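Local coordinates for protein bsobi restriction endonuclease (Geobacillus stearothermophilus, PDB 1DC1) that cuts double-stranded DNA as a homodimeric type II restriction endonuclease, recognising the degenerate sequence 5'-CYCGRG-3' and cleaving after the first cytosine, at residues S13-Y24 and A282-W293; N210-C218 and K234-K242. All coordinates share one frame; numbering follows the deposited sequence. Where two conformers were deposited one is given.

Contact 1: S13-Y24 and A282-W293. With nucleotides of chain B.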
loop_
_atom_site.group_PDB
_atom_site.type_symbol
_atom_site.label_atom_id
_atom_site.label_comp_id
_atom_site.label_asym_id
_atom_site.label_seq_id
_atom_site.Cartn_x
_atom_site.Cartn_y
_atom_site.Cartn_z
ATOM N N SER D 13 15.405 21.755 -13.551
ATOM C CA SER D 13 15.572 21.930 -12.108
ATOM C C SER D 13 14.834 20.802 -11.385
ATOM O O SER D 13 13.972 20.136 -11.970
ATOM C CB SER D 13 15.025 23.298 -11.656
ATOM O OG SER D 13 13.615 23.430 -11.877
ATOM N N VAL D 14 15.197 20.598 -10.115
ATOM C CA VAL D 14 14.602 19.551 -9.282
ATOM C C VAL D 14 13.113 19.646 -9.284
ATOM O O VAL D 14 12.424 18.633 -9.383
ATOM C CB VAL D 14 14.994 19.655 -7.801
ATOM C CG1 VAL D 14 14.060 18.818 -6.915
ATOM C CG2 VAL D 14 16.408 19.170 -7.625
ATOM N N ASP D 15 12.587 20.854 -9.174
ATOM C CA ASP D 15 11.144 20.904 -9.091
ATOM C C ASP D 15 10.401 20.799 -10.441
ATOM O O ASP D 15 9.173 20.785 -10.485
ATOM C CB ASP D 15 10.671 22.067 -8.150
ATOM C CG ASP D 15 10.428 21.597 -6.643
ATOM O OD1 ASP D 15 10.974 20.549 -6.190
ATOM O OD2 ASP D 15 9.671 22.290 -5.916
ATOM N N ASP D 16 11.146 20.630 -11.532
ATOM C CA ASP D 16 10.516 20.373 -12.802
ATOM C C ASP D 16 9.865 18.970 -12.648
ATOM O O ASP D 16 8.875 18.643 -13.283
ATOM C CB ASP D 16 11.565 20.363 -13.912
ATOM C CG ASP D 16 11.885 21.770 -14.436
ATOM O OD1 ASP D 16 11.258 22.741 -13.983
ATOM O OD2 ASP D 16 12.759 21.918 -15.310
ATOM N N LEU D 17 10.410 18.152 -11.763
ATOM C CA LEU D 17 9.883 16.810 -11.526
ATOM C C LEU D 17 8.606 16.750 -10.656
ATOM O O LEU D 17 7.857 15.792 -10.699
ATOM C CB LEU D 17 10.948 16.013 -10.829
ATOM C CG LEU D 17 11.836 15.015 -11.569
ATOM C CD1 LEU D 17 11.304 14.576 -12.984
ATOM C CD2 LEU D 17 13.198 15.663 -11.547
ATOM N N LYS D 18 8.386 17.771 -9.843
ATOM C CA LYS D 18 7.255 17.824 -8.927
ATOM C C LYS D 18 5.852 17.870 -9.588
ATOM O O LYS D 18 5.611 18.645 -10.519
ATOM C CB LYS D 18 7.455 19.070 -8.050
ATOM C CG LYS D 18 7.672 18.868 -6.609
ATOM C CD LYS D 18 6.352 19.094 -5.891
ATOM C CE LYS D 18 6.562 19.850 -4.615
ATOM N NZ LYS D 18 5.508 19.430 -3.659
ATOM N N THR D 19 4.911 17.065 -9.084
ATOM C CA THR D 19 3.537 17.069 -9.610
ATOM C C THR D 19 2.881 18.346 -9.086
ATOM O O THR D 19 3.123 18.761 -7.914
ATOM C CB THR D 19 2.721 15.855 -9.090
ATOM O OG1 THR D 19 3.366 14.648 -9.497
ATOM C CG2 THR D 19 1.341 15.871 -9.631
ATOM N N THR D 20 2.060 18.970 -9.926
ATOM C CA THR D 20 1.414 20.203 -9.509
ATOM C C THR D 20 0.104 19.921 -8.781
ATOM O O THR D 20 -0.456 18.811 -8.875
ATOM C CB THR D 20 1.085 21.096 -10.704
ATOM O OG1 THR D 20 0.109 20.436 -11.502
ATOM C CG2 THR D 20 2.320 21.381 -11.561
ATOM N N TYR D 21 -0.383 20.936 -8.058
ATOM C CA TYR D 21 -1.643 20.827 -7.357
ATOM C C TYR D 21 -2.805 20.522 -8.346
ATOM O O TYR D 21 -3.650 19.650 -8.088
ATOM C CB TYR D 21 -1.866 22.128 -6.597
ATOM C CG TYR D 21 -3.114 22.048 -5.792
ATOM C CD1 TYR D 21 -3.131 21.377 -4.580
ATOM C CD2 TYR D 21 -4.310 22.515 -6.307
ATOM C CE1 TYR D 21 -4.317 21.160 -3.895
ATOM C CE2 TYR D 21 -5.514 22.304 -5.627
ATOM C CZ TYR D 21 -5.501 21.626 -4.430
ATOM O OH TYR D 21 -6.689 21.409 -3.782
ATOM N N GLU D 22 -2.829 21.199 -9.490
ATOM C CA GLU D 22 -3.902 20.935 -10.433
ATOM C C GLU D 22 -3.889 19.530 -11.028
ATOM O O GLU D 22 -4.965 18.953 -11.295
ATOM C CB GLU D 22 -3.891 21.991 -11.533
ATOM C CG GLU D 22 -4.484 23.317 -11.027
ATOM C CD GLU D 22 -5.886 23.170 -10.347
ATOM O OE1 GLU D 22 -6.673 22.257 -10.716
ATOM O OE2 GLU D 22 -6.194 23.982 -9.440
ATOM N N GLU D 23 -2.686 18.980 -11.214
ATOM C CA GLU D 23 -2.548 17.645 -11.745
ATOM C C GLU D 23 -3.051 16.631 -10.698
ATOM O O GLU D 23 -3.668 15.627 -11.032
ATOM C CB GLU D 23 -1.093 17.387 -12.131
ATOM C CG GLU D 23 -0.802 17.614 -13.634
ATOM C CD GLU D 23 -2.068 17.559 -14.565
ATOM O OE1 GLU D 23 -2.526 16.435 -14.890
ATOM O OE2 GLU D 23 -2.603 18.639 -14.970
ATOM N N TYR D 24 -2.773 16.902 -9.428
ATOM C CA TYR D 24 -3.252 16.032 -8.348
ATOM C C TYR D 24 -4.806 16.052 -8.305
ATOM O O TYR D 24 -5.435 14.995 -8.261
ATOM C CB TYR D 24 -2.675 16.471 -6.974
ATOM C CG TYR D 24 -1.272 15.930 -6.668
ATOM C CD1 TYR D 24 -0.975 14.557 -6.812
ATOM C CD2 TYR D 24 -0.247 16.771 -6.253
ATOM C CE1 TYR D 24 0.304 14.037 -6.553
ATOM C CE2 TYR D 24 1.055 16.237 -5.988
ATOM C CZ TYR D 24 1.305 14.877 -6.143
ATOM O OH TYR D 24 2.533 14.355 -5.880
ATOM N N ALA D 282 3.687 9.502 -11.582
ATOM C CA ALA D 282 2.665 10.550 -11.693
ATOM C C ALA D 282 2.609 11.427 -10.406
ATOM O O ALA D 282 2.260 12.614 -10.470
ATOM C CB ALA D 282 1.267 9.912 -12.010
ATOM N N ALA D 283 2.951 10.851 -9.251
ATOM C CA ALA D 283 2.966 11.568 -7.966
ATOM C C ALA D 283 4.418 11.725 -7.511
ATOM O O ALA D 283 5.041 10.779 -7.019
ATOM C CB ALA D 283 2.182 10.792 -6.935
ATOM N N ILE D 284 4.975 12.900 -7.719
ATOM C CA ILE D 284 6.353 13.161 -7.357
ATOM C C ILE D 284 6.386 14.397 -6.457
ATOM O O ILE D 284 6.008 15.488 -6.849
ATOM C CB ILE D 284 7.269 13.349 -8.647
ATOM C CG1 ILE D 284 7.300 12.040 -9.450
ATOM C CG2 ILE D 284 8.743 13.701 -8.244
ATOM C CD1 ILE D 284 8.207 12.021 -10.719
ATOM N N GLU D 285 6.823 14.168 -5.225
ATOM C CA GLU D 285 6.928 15.184 -4.183
ATOM C C GLU D 285 8.355 15.814 -4.095
ATOM O O GLU D 285 9.305 15.288 -4.671
ATOM C CB GLU D 285 6.469 14.518 -2.857
ATOM C CG GLU D 285 4.953 14.172 -2.920
ATOM C CD GLU D 285 4.126 15.451 -3.000
ATOM O OE1 GLU D 285 4.037 16.113 -1.966
ATOM O OE2 GLU D 285 3.619 15.825 -4.069
ATOM N N HIS D 286 8.513 16.925 -3.386
ATOM C CA HIS D 286 9.808 17.572 -3.346
ATOM C C HIS D 286 11.022 16.751 -2.871
ATOM O O HIS D 286 12.057 16.696 -3.553
ATOM C CB HIS D 286 9.745 18.828 -2.515
ATOM C CG HIS D 286 11.054 19.507 -2.485
ATOM N ND1 HIS D 286 11.632 20.011 -3.631
ATOM C CD2 HIS D 286 12.001 19.573 -1.528
ATOM C CE1 HIS D 286 12.879 20.357 -3.383
ATOM N NE2 HIS D 286 13.133 20.100 -2.114
ATOM N N SER D 287 10.912 16.099 -1.714
ATOM C CA SER D 287 12.028 15.304 -1.178
ATOM C C SER D 287 12.499 14.236 -2.137
ATOM O O SER D 287 13.726 14.151 -2.446
ATOM C CB SER D 287 11.650 14.608 0.099
ATOM O OG SER D 287 12.748 13.868 0.561
ATOM N N MET D 288 11.558 13.395 -2.588
ATOM C CA MET D 288 11.909 12.363 -3.573
ATOM C C MET D 288 12.448 12.974 -4.914
ATOM O O MET D 288 13.329 12.391 -5.562
ATOM C CB MET D 288 10.713 11.439 -3.815
ATOM C CG MET D 288 9.472 12.085 -4.409
ATOM S SD MET D 288 8.217 10.834 -4.671
ATOM C CE MET D 288 8.624 10.112 -6.240
ATOM N N ALA D 289 11.939 14.133 -5.319
ATOM C CA ALA D 289 12.408 14.806 -6.529
ATOM C C ALA D 289 13.880 15.130 -6.357
ATOM O O ALA D 289 14.651 14.984 -7.302
ATOM C CB ALA D 289 11.611 16.109 -6.810
ATOM N N GLU D 290 14.274 15.560 -5.158
ATOM C CA GLU D 290 15.671 15.870 -4.889
ATOM C C GLU D 290 16.518 14.614 -5.043
ATOM O O GLU D 290 17.608 14.646 -5.626
ATOM C CB GLU D 290 15.813 16.400 -3.487
ATOM C CG GLU D 290 15.213 17.778 -3.313
ATOM C CD GLU D 290 16.261 18.893 -3.456
ATOM O OE1 GLU D 290 17.309 18.685 -4.128
ATOM O OE2 GLU D 290 16.034 19.986 -2.891
ATOM N N GLU D 291 16.026 13.502 -4.527
ATOM C CA GLU D 291 16.789 12.266 -4.630
ATOM C C GLU D 291 16.900 11.772 -6.081
ATOM O O GLU D 291 17.952 11.242 -6.489
ATOM C CB GLU D 291 16.136 11.192 -3.765
ATOM C CG GLU D 291 16.388 11.426 -2.311
ATOM C CD GLU D 291 15.687 10.416 -1.470
ATOM O OE1 GLU D 291 14.751 9.794 -2.011
ATOM O OE2 GLU D 291 16.054 10.250 -0.276
ATOM N N ILE D 292 15.821 11.903 -6.855
ATOM C CA ILE D 292 15.838 11.481 -8.268
ATOM C C ILE D 292 16.850 12.345 -9.019
ATOM O O ILE D 292 17.661 11.825 -9.769
ATOM C CB ILE D 292 14.451 11.620 -8.950
ATOM C CG1 ILE D 292 13.488 10.596 -8.340
ATOM C CG2 ILE D 292 14.575 11.432 -10.512
ATOM C CD1 ILE D 292 12.040 10.914 -8.556
ATOM N N TRP D 293 16.797 13.657 -8.795
ATOM C CA TRP D 293 17.724 14.583 -9.419
ATOM C C TRP D 293 19.172 14.228 -9.058
ATOM O O TRP D 293 20.049 14.172 -9.930
ATOM C CB TRP D 293 17.387 15.973 -8.968
ATOM C CG TRP D 293 18.254 16.988 -9.525
ATOM C CD1 TRP D 293 19.381 17.491 -8.968
ATOM C CD2 TRP D 293 18.067 17.666 -10.750
ATOM N NE1 TRP D 293 19.915 18.454 -9.769
ATOM C CE2 TRP D 293 19.130 18.586 -10.879
ATOM C CE3 TRP D 293 17.101 17.591 -11.765
ATOM C CZ2 TRP D 293 19.260 19.432 -11.987
ATOM C CZ3 TRP D 293 17.223 18.419 -12.863
ATOM C CH2 TRP D 293 18.296 19.332 -12.969
ATOM P P DA B 4 8.761 14.013 2.639
ATOM O OP1 DA B 4 10.227 14.053 2.847
ATOM O OP2 DA B 4 8.189 14.097 1.258
ATOM O "O5'" DA B 4 8.200 12.688 3.339
ATOM C "C5'" DA B 4 8.221 12.567 4.782
ATOM C "C4'" DA B 4 7.304 11.463 5.247
ATOM O "O4'" DA B 4 5.923 11.882 5.371
ATOM C "C3'" DA B 4 7.319 10.234 4.357
ATOM O "O3'" DA B 4 7.414 9.028 5.102
ATOM C "C2'" DA B 4 5.910 10.214 3.793
ATOM C "C1'" DA B 4 5.133 10.822 4.945
ATOM N N9 DA B 4 3.808 11.333 4.619
ATOM C C8 DA B 4 3.407 11.979 3.508
ATOM N N7 DA B 4 2.116 12.174 3.452
ATOM C C5 DA B 4 1.649 11.634 4.633
ATOM C C6 DA B 4 0.358 11.479 5.151
ATOM N N6 DA B 4 -0.733 11.842 4.486
ATOM N N1 DA B 4 0.230 10.917 6.375
ATOM C C2 DA B 4 1.314 10.512 6.995
ATOM N N3 DA B 4 2.582 10.573 6.598
ATOM C C4 DA B 4 2.679 11.158 5.386
HETATM O O HOH W 1 6.438 17.582 -1.427
#
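Thr19 OG1 is gripped from several sides: it donates to Ala282 O, 2.5 Å away and above the carbonyl plane, accepts from Ile284 N at 3.0 Å, and also meets the side-chain amide of Asn306. With Thr19 N bonding to Ile284 O, this ties the loop ahead of helix 21-53 to the link between strand 276-281 and helix 286-298, part of the PD-(D/E)XK nuclease core. The torsion of Thr19 sets OG1 beside its own backbone N (chi1 -60°), turned to the 282-284 backbone, while CG2 sits over the centre of the Tyr24 ring. Tyr24 has Ala283 CB at its ring edge, and its hydroxyl donates to Glu285 OE2 over 2.6 Å, arriving on the anti side of the carboxylate. The other oxygen, Glu285 OE1, reaches Lys18 NZ through a water that also accepts from His286 N at the start of the helix. Further along, His286 ND1 donates to Asp15 OD1 at 2.7 Å; the oxygen lies in the imidazole plane, and the carboxylate is twisted 71° from the ring. Apolar packing continues with Leu17 CB against Ile284 CG2 and Ala289 CB. In one of its two conformers Val14 divides its branches, CG1 resting on Ala289 CB and CG2 lying over one face of the Trp293 indole. Replacing Trp293 with a serine would probably strip Val14 CG2 and the Ser13 backbone of their cover and open a gap beside Leu17. In that conformer Val14 CG2 is 3.7 Å from the centroid of the five-membered ring, a CH-pi contact.

Contact 2: N210-C218 and K234-K242; sequences NVDICLFNC and KYLLLGELK. With nucleotides of chain A.
Phe216 CE1 sits over one face of the Tyr235 ring, 3.4 Å from Tyr235 CE2 and displaced toward the rim, with the two planes inclined at 50°. Both residues set CG beside their own backbone N (chi1 -67° for Phe216, -69° for Tyr235), which lays the side chains next to each other, pointing the same way. At the edge of the phenylalanine, in its plane, is Tyr235 OH, which is bonded to the backbone of Gln230. These side chains share one face of two antiparallel strands, 213-217 and 235-242, in the central sheet of the PD-(D/E)XK nuclease fold. The other face carries Ile213, Leu215 and Leu237, where Ile213 CG2 meets Leu237 CD2. A classic beta bulge shifts the register: Leu236 and Leu237 both lie opposite Leu215, whose O takes a bond from Leu236 N and a weaker one from Leu237 N.

At the far end the chain turns a corner at Asp212, which with Glu240 and Lys242 is predicted to bind the catalytic magnesium. Leu241 N donates almost straight to Asp212 OD2 over 2.7 Å, on its anti lone pair, holding the carboxylate beside Glu240. Asp212 N in turn donates to Glu240 OE1 at 3.2 Å, so each acid is pinned by a backbone N-H. Their carboxylates stand nearly perpendicular, with OD2 and OE1 3.1 Å apart. Asn210 N donates to OP1 of DC5 of chain A, and Asp212 OD1 comes within 2.6 Å of OP1 on DT6 of chain A. Lys242 NZ donates weakly to that same OP1, 3.4 Å away.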
loop_
_atom_site.group_PDB
_atom_site.type_symbol
_atom_site.label_atom_id
_atom_site.label_comp_id
_atom_site.label_asym_id
_atom_site.label_seq_id
_atom_site.Cartn_x
_atom_site.Cartn_y
_atom_site.Cartn_z
ATOM N N ASN D 210 10.313 -8.977 -10.628
ATOM C CA ASN D 210 9.555 -8.454 -11.748
ATOM C C ASN D 210 9.978 -7.002 -11.948
ATOM O O ASN D 210 10.355 -6.325 -10.974
ATOM C CB ASN D 210 8.089 -8.596 -11.392
ATOM C CG ASN D 210 7.648 -10.029 -11.378
ATOM O OD1 ASN D 210 7.739 -10.721 -12.387
ATOM N ND2 ASN D 210 7.181 -10.493 -10.233
ATOM N N VAL D 211 9.939 -6.535 -13.195
ATOM C CA VAL D 211 10.293 -5.153 -13.520
ATOM C C VAL D 211 9.178 -4.578 -14.377
ATOM O O VAL D 211 8.670 -5.234 -15.273
ATOM C CB VAL D 211 11.652 -5.066 -14.270
ATOM C CG1 VAL D 211 12.016 -3.617 -14.442
ATOM C CG2 VAL D 211 12.802 -5.752 -13.413
ATOM N N ASP D 212 8.788 -3.347 -14.102
ATOM C CA ASP D 212 7.673 -2.732 -14.847
ATOM C C ASP D 212 7.947 -2.621 -16.333
ATOM O O ASP D 212 7.109 -3.012 -17.150
ATOM C CB ASP D 212 7.378 -1.314 -14.330
ATOM C CG ASP D 212 6.806 -1.302 -12.920
ATOM O OD1 ASP D 212 6.225 -2.329 -12.440
ATOM O OD2 ASP D 212 6.958 -0.241 -12.292
ATOM N N ILE D 213 9.124 -2.069 -16.666
ATOM C CA ILE D 213 9.522 -1.789 -18.059
ATOM C C ILE D 213 10.877 -2.399 -18.359
ATOM O O ILE D 213 11.832 -2.176 -17.595
ATOM C CB ILE D 213 9.665 -0.266 -18.297
ATOM C CG1 ILE D 213 8.341 0.433 -17.958
ATOM C CG2 ILE D 213 10.214 0.021 -19.738
ATOM C CD1 ILE D 213 8.469 1.894 -17.852
ATOM N N CYS D 214 10.960 -3.122 -19.481
ATOM C CA CYS D 214 12.190 -3.751 -19.932
ATOM C C CYS D 214 12.376 -3.500 -21.407
ATOM O O CYS D 214 11.451 -3.748 -22.164
ATOM C CB CYS D 214 12.126 -5.255 -19.682
ATOM S SG CYS D 214 12.367 -5.767 -17.931
ATOM N N LEU D 215 13.555 -3.012 -21.795
ATOM C CA LEU D 215 13.881 -2.760 -23.200
ATOM C C LEU D 215 14.966 -3.710 -23.564
ATOM O O LEU D 215 16.016 -3.704 -22.942
ATOM C CB LEU D 215 14.382 -1.338 -23.457
ATOM C CG LEU D 215 14.557 -0.948 -24.957
ATOM C CD1 LEU D 215 13.216 -1.043 -25.634
ATOM C CD2 LEU D 215 15.059 0.466 -25.142
ATOM N N PHE D 216 14.724 -4.521 -24.592
ATOM C CA PHE D 216 15.690 -5.525 -25.034
ATOM C C PHE D 216 16.343 -5.168 -26.319
ATOM O O PHE D 216 15.713 -4.591 -27.194
ATOM C CB PHE D 216 15.038 -6.865 -25.290
ATOM C CG PHE D 216 14.522 -7.495 -24.077
ATOM C CD1 PHE D 216 15.361 -8.258 -23.265
ATOM C CD2 PHE D 216 13.191 -7.311 -23.717
ATOM C CE1 PHE D 216 14.878 -8.831 -22.105
ATOM C CE2 PHE D 216 12.685 -7.876 -22.557
ATOM C CZ PHE D 216 13.523 -8.638 -21.751
ATOM N N ASN D 217 17.616 -5.523 -26.404
ATOM C CA ASN D 217 18.400 -5.347 -27.602
ATOM C C ASN D 217 18.152 -6.655 -28.357
ATOM O O ASN D 217 18.874 -7.631 -28.144
ATOM C CB ASN D 217 19.878 -5.288 -27.268
ATOM C CG ASN D 217 20.715 -5.648 -28.439
ATOM O OD1 ASN D 217 20.191 -5.876 -29.538
ATOM N ND2 ASN D 217 22.021 -5.696 -28.245
ATOM N N CYS D 218 17.160 -6.692 -29.232
ATOM C CA CYS D 218 16.859 -7.921 -29.948
ATOM C C CYS D 218 15.532 -7.858 -30.721
ATOM O O CYS D 218 14.550 -7.238 -30.273
ATOM C CB CYS D 218 16.818 -9.091 -28.951
ATOM S SG CYS D 218 15.255 -9.257 -28.045
ATOM N N LYS D 234 21.387 -8.572 -23.126
ATOM C CA LYS D 234 20.289 -8.125 -24.008
ATOM C C LYS D 234 19.435 -7.056 -23.392
ATOM O O LYS D 234 18.623 -6.461 -24.077
ATOM C CB LYS D 234 19.377 -9.294 -24.374
ATOM C CG LYS D 234 20.039 -10.315 -25.248
ATOM C CD LYS D 234 21.090 -9.655 -26.108
ATOM C CE LYS D 234 21.331 -10.441 -27.406
ATOM N NZ LYS D 234 22.577 -9.967 -28.096
ATOM N N TYR D 235 19.582 -6.855 -22.084
ATOM C CA TYR D 235 18.816 -5.812 -21.357
ATOM C C TYR D 235 19.442 -4.425 -21.509
ATOM O O TYR D 235 20.482 -4.117 -20.879
ATOM C CB TYR D 235 18.728 -6.141 -19.870
ATOM C CG TYR D 235 17.858 -7.333 -19.572
ATOM C CD1 TYR D 235 18.383 -8.630 -19.584
ATOM C CD2 TYR D 235 16.520 -7.168 -19.220
ATOM C CE1 TYR D 235 17.594 -9.705 -19.247
ATOM C CE2 TYR D 235 15.712 -8.261 -18.877
ATOM C CZ TYR D 235 16.247 -9.518 -18.890
ATOM O OH TYR D 235 15.442 -10.596 -18.563
ATOM N N LEU D 236 18.822 -3.601 -22.353
ATOM C CA LEU D 236 19.312 -2.227 -22.584
ATOM C C LEU D 236 18.831 -1.273 -21.492
ATOM O O LEU D 236 19.562 -0.386 -21.091
ATOM C CB LEU D 236 18.810 -1.652 -23.924
ATOM C CG LEU D 236 19.357 -2.273 -25.214
ATOM C CD1 LEU D 236 18.651 -1.712 -26.411
ATOM C CD2 LEU D 236 20.869 -2.017 -25.301
ATOM N N LEU D 237 17.602 -1.468 -21.025
ATOM C CA LEU D 237 17.021 -0.591 -20.031
ATOM C C LEU D 237 16.019 -1.315 -19.156
ATOM O O LEU D 237 15.331 -2.208 -19.638
ATOM C CB LEU D 237 16.331 0.606 -20.737
ATOM C CG LEU D 237 15.471 1.627 -19.951
ATOM C CD1 LEU D 237 15.542 2.941 -20.671
ATOM C CD2 LEU D 237 14.003 1.154 -19.812
ATOM N N LEU D 238 15.969 -0.935 -17.865
ATOM C CA LEU D 238 14.991 -1.456 -16.895
ATOM C C LEU D 238 14.434 -0.231 -16.181
ATOM O O LEU D 238 15.164 0.702 -15.862
ATOM C CB LEU D 238 15.622 -2.445 -15.918
ATOM C CG LEU D 238 16.300 -3.592 -16.697
ATOM C CD1 LEU D 238 17.799 -3.462 -16.604
ATOM C CD2 LEU D 238 15.854 -4.891 -16.182
ATOM N N GLY D 239 13.122 -0.203 -15.983
ATOM C CA GLY D 239 12.560 0.963 -15.346
ATOM C C GLY D 239 11.326 0.665 -14.533
ATOM O O GLY D 239 10.667 -0.357 -14.738
ATOM N N GLU D 240 11.031 1.559 -13.602
ATOM C CA GLU D 240 9.868 1.441 -12.732
ATOM C C GLU D 240 8.910 2.528 -13.190
ATOM O O GLU D 240 9.329 3.612 -13.570
ATOM C CB GLU D 240 10.248 1.663 -11.261
ATOM C CG GLU D 240 10.316 0.409 -10.332
ATOM C CD GLU D 240 10.650 -0.945 -11.028
ATOM O OE1 GLU D 240 9.787 -1.457 -11.781
ATOM O OE2 GLU D 240 11.758 -1.519 -10.803
ATOM N N LEU D 241 7.616 2.231 -13.171
ATOM C CA LEU D 241 6.580 3.179 -13.623
ATOM C C LEU D 241 5.493 3.196 -12.567
ATOM O O LEU D 241 4.873 2.174 -12.347
ATOM C CB LEU D 241 5.994 2.713 -14.979
ATOM C CG LEU D 241 4.710 3.332 -15.570
ATOM C CD1 LEU D 241 4.912 4.828 -15.797
ATOM C CD2 LEU D 241 4.350 2.654 -16.916
ATOM N N LYS D 242 5.289 4.344 -11.908
ATOM C CA LYS D 242 4.274 4.504 -10.845
ATOM C C LYS D 242 3.158 5.429 -11.335
ATOM O O LYS D 242 3.396 6.614 -11.587
ATOM C CB LYS D 242 4.932 5.067 -9.601
ATOM C CG LYS D 242 6.310 4.471 -9.360
ATOM C CD LYS D 242 6.338 3.561 -8.188
ATOM C CE LYS D 242 5.451 2.404 -8.387
ATOM N NZ LYS D 242 6.281 1.253 -8.825
ATOM P P DC A 5 8.802 -7.727 -7.253
ATOM O OP1 DC A 5 9.461 -8.824 -8.006
ATOM O OP2 DC A 5 9.613 -6.674 -6.656
ATOM O "O5'" DC A 5 7.822 -7.054 -8.305
ATOM C "C5'" DC A 5 6.942 -6.000 -7.932
ATOM C "C4'" DC A 5 5.633 -6.144 -8.667
ATOM O "O4'" DC A 5 4.878 -7.254 -8.141
ATOM C "C3'" DC A 5 4.707 -4.949 -8.497
ATOM O "O3'" DC A 5 5.044 -3.918 -9.395
ATOM C "C2'" DC A 5 3.344 -5.538 -8.769
ATOM C "C1'" DC A 5 3.498 -6.909 -8.131
ATOM N N1 DC A 5 2.974 -7.027 -6.748
ATOM C C2 DC A 5 1.571 -7.072 -6.590
ATOM O O2 DC A 5 0.845 -6.926 -7.615
ATOM N N3 DC A 5 1.051 -7.260 -5.342
ATOM C C4 DC A 5 1.872 -7.396 -4.283
ATOM N N4 DC A 5 1.322 -7.614 -3.091
ATOM C C5 DC A 5 3.294 -7.330 -4.414
ATOM C C6 DC A 5 3.795 -7.130 -5.653
ATOM P P DT A 6 4.664 -2.419 -9.048
ATOM O OP1 DT A 6 5.219 -1.652 -10.160
ATOM O OP2 DT A 6 4.953 -2.030 -7.628
ATOM O "O5'" DT A 6 3.073 -2.374 -9.134
ATOM C "C5'" DT A 6 2.397 -2.336 -10.407
ATOM C "C4'" DT A 6 0.910 -2.152 -10.193
ATOM O "O4'" DT A 6 0.338 -3.284 -9.497
ATOM C "C3'" DT A 6 0.556 -0.942 -9.335
ATOM O "O3'" DT A 6 0.507 0.206 -10.180
ATOM C "C2'" DT A 6 -0.812 -1.321 -8.805
ATOM C "C1'" DT A 6 -0.721 -2.834 -8.660
ATOM N N1 DT A 6 -0.394 -3.186 -7.281
ATOM C C2 DT A 6 -1.433 -3.348 -6.397
ATOM O O2 DT A 6 -2.611 -3.168 -6.687
ATOM N N3 DT A 6 -1.046 -3.720 -5.143
ATOM C C4 DT A 6 0.237 -3.909 -4.691
ATOM O O4 DT A 6 0.409 -4.301 -3.549
ATOM C C5 DT A 6 1.282 -3.635 -5.660
ATOM C C7 DT A 6 2.717 -3.667 -5.239
ATOM C C6 DT A 6 0.915 -3.331 -6.888
ATOM P P DC A 7 0.958 1.636 -9.652
ATOM O OP1 DC A 7 0.762 2.613 -10.738
ATOM O OP2 DC A 7 2.300 1.501 -9.012
ATOM O "O5'" DC A 7 -0.060 1.957 -8.483
ATOM C "C5'" DC A 7 -1.473 2.119 -8.738
ATOM C "C4'" DC A 7 -2.202 2.420 -7.447
ATOM O "O4'" DC A 7 -2.084 1.328 -6.484
ATOM C "C3'" DC A 7 -1.745 3.698 -6.728
ATOM O "O3'" DC A 7 -2.877 4.368 -6.219
ATOM C "C2'" DC A 7 -0.995 3.173 -5.524
ATOM C "C1'" DC A 7 -1.692 1.857 -5.223
ATOM N N1 DC A 7 -0.797 0.901 -4.543
ATOM C C2 DC A 7 -1.226 0.305 -3.324
ATOM O O2 DC A 7 -2.425 0.421 -2.973
ATOM N N3 DC A 7 -0.330 -0.406 -2.580
ATOM C C4 DC A 7 0.915 -0.599 -3.045
ATOM N N4 DC A 7 1.773 -1.281 -2.280
ATOM C C5 DC A 7 1.337 -0.091 -4.331
ATOM C C6 DC A 7 0.462 0.639 -5.031
HETATM O O HOH W 2 11.921 -4.460 -10.018
#

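How the contacts relate
Contact 2 is nested within the long loop of chain closed by contact 1, and the two join directly: Ala282 N lies 2.9 Å from Lys242 O, probably hydrogen-bonded, where strands 235-242 and 276-281 run parallel in the sheet. Their centres are nevertheless about 23 Å apart. Contact 2 carries the three predicted magnesium-binding residues and at one end meets the phosphates of DNA chain A; the 282-284 end of contact 1 lies close by, the side chain of Ala282 about 7 Å from that of Lys242 and that of Ile284 about 11 Å from that of Glu240. Contact 1 also approaches the other strand, Ser287 lying beside the phosphate of DA4 of chain B.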